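Local atomic coordinates of phycocyanobilin lyase subunit beta (Nostoc sp. PCC 7120, PDB entry 5N3U), a protein that associates with the lyase alpha subunit CpcE to form a phycocyanobilin lyase and is probably required for attaching the chromophore to the phycocyanin alpha chain. Residues K179-L182 / A183-E187. Sequence-based numbering, arbitrary orientation.
Sequences KEML and ASDAE
Ser184 folds its hydroxyl back onto Glu180 in the last turn of helix 171-184. With OG between the backbone N and the carbonyl carbon (chi1 71°), the hydroxyl donates to Glu180 O at 3.1 Å, while Ser184 N reaches Glu180 O from the opposite face of the carbonyl plane at 3.0 Å. One oxygen thus takes two donors, both tilted from its plane. The carboxylate of Glu180 turns to Arg177 in a salt bridge. One residue earlier, Ala183 N bonds to Lys179 O at 3.0 Å, fairly straight at 158°; the weak bond from Asp185 N to Met181 O follows where the chain leaves helical geometry. Asp185 then forms an Asx turn: the anti lone pair of OD1 accepts Glu187 N at 3.0 Å, closing the turn that leads into helix 188-198 of this all-helical fold of the HEAT-repeat family, with Glu187 as N-cap residue. The second oxygen, OD2, forms a salt bridge with Arg154 of helix 151-163. The side chain of buried Met181 lies beside that of Asp185 and points the same way; its chain bends at chi3 (84°), bringing CE to 4.0 Å from Asp185 OD2 as the side chain packs on Ile158 and Ile194. An alanine in place of Asp185 would probably leave Arg154 without this carboxylate mate and the N-H of Glu187 without its side-chain acceptor. Glu187 itself salt-bridges Lys245 of the neighbouring alpha subunit.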
loop_
_atom_site.group_PDB
_atom_site.type_symbol
_atom_site.label_atom_id
_atom_site.label_comp_id
_atom_site.label_asym_id
_atom_site.label_seq_id
_atom_site.Cartn_x
_atom_site.Cartn_y
_atom_site.Cartn_z
ATOM N N LYS B 179 7.246 -24.382 20.135
ATOM C CA LYS B 179 8.545 -24.522 20.795
ATOM C C LYS B 179 9.658 -23.903 19.963
ATOM O O LYS B 179 10.491 -23.180 20.517
ATOM C CB LYS B 179 8.906 -25.972 21.043
ATOM C CG LYS B 179 8.017 -26.695 22.039
ATOM C CD LYS B 179 8.434 -28.167 22.245
ATOM C CE LYS B 179 7.267 -29.167 22.054
ATOM N NZ LYS B 179 6.109 -29.008 23.002
ATOM N N GLU B 180 9.702 -24.162 18.654
ATOM C CA GLU B 180 10.752 -23.586 17.827
ATOM C C GLU B 180 10.669 -22.055 17.880
ATOM O O GLU B 180 11.692 -21.370 17.783
ATOM C CB GLU B 180 10.636 -23.954 16.334
ATOM C CG GLU B 180 10.830 -25.395 15.867
ATOM C CD GLU B 180 9.974 -25.720 14.614
ATOM O OE1 GLU B 180 9.395 -26.846 14.545
ATOM O OE2 GLU B 180 9.820 -24.835 13.714
ATOM N N MET B 181 9.457 -21.503 17.979
ATOM C CA MET B 181 9.331 -20.036 17.963
ATOM C C MET B 181 9.709 -19.401 19.315
ATOM O O MET B 181 10.425 -18.396 19.377
ATOM C CB MET B 181 7.899 -19.645 17.547
ATOM C CG MET B 181 7.665 -19.740 16.052
ATOM S SD MET B 181 5.935 -19.272 15.798
ATOM C CE MET B 181 6.212 -17.494 15.758
ATOM N N LEU B 182 9.240 -20.008 20.390
ATOM C CA LEU B 182 9.712 -19.643 21.748
ATOM C C LEU B 182 11.239 -19.663 21.887
ATOM O O LEU B 182 11.783 -18.808 22.551
ATOM C CB LEU B 182 9.109 -20.552 22.805
ATOM C CG LEU B 182 9.264 -20.060 24.242
ATOM C CD1 LEU B 182 8.689 -18.676 24.470
ATOM C CD2 LEU B 182 8.592 -21.026 25.182
ATOM N N ALA B 183 11.909 -20.610 21.238
ATOM C CA ALA B 183 13.356 -20.623 21.181
ATOM C C ALA B 183 13.892 -19.502 20.328
ATOM O O ALA B 183 14.853 -18.854 20.722
ATOM C CB ALA B 183 13.893 -21.944 20.649
ATOM N N SER B 184 13.335 -19.260 19.160
ATOM C CA SER B 184 14.064 -18.366 18.227
ATOM C C SER B 184 13.623 -16.918 18.159
ATOM O O SER B 184 14.271 -16.114 17.503
ATOM C CB SER B 184 14.029 -18.937 16.821
ATOM O OG SER B 184 12.734 -18.828 16.275
ATOM N N ASP B 185 12.525 -16.555 18.801
ATOM C CA ASP B 185 11.943 -15.289 18.458
ATOM C C ASP B 185 12.679 -14.113 19.136
ATOM O O ASP B 185 12.875 -14.083 20.330
ATOM C CB ASP B 185 10.425 -15.265 18.678
ATOM C CG ASP B 185 9.729 -14.361 17.675
ATOM O OD1 ASP B 185 9.828 -13.114 17.806
ATOM O OD2 ASP B 185 9.134 -14.903 16.706
ATOM N N ALA B 186 13.055 -13.155 18.310
ATOM C CA ALA B 186 13.589 -11.906 18.738
ATOM C C ALA B 186 12.667 -11.141 19.701
ATOM O O ALA B 186 13.187 -10.432 20.552
ATOM C CB ALA B 186 13.895 -11.047 17.488
ATOM N N GLU B 187 11.334 -11.304 19.593
ATOM C CA GLU B 187 10.404 -10.383 20.200
ATOM C C GLU B 187 9.828 -10.935 21.470
ATOM O O GLU B 187 9.306 -12.019 21.509
ATOM C CB GLU B 187 9.283 -10.004 19.208
ATOM C CG GLU B 187 9.806 -9.230 18.023
ATOM C CD GLU B 187 10.061 -7.770 18.335
ATOM O OE1 GLU B 187 9.664 -7.309 19.445
ATOM O OE2 GLU B 187 10.621 -7.074 17.460
#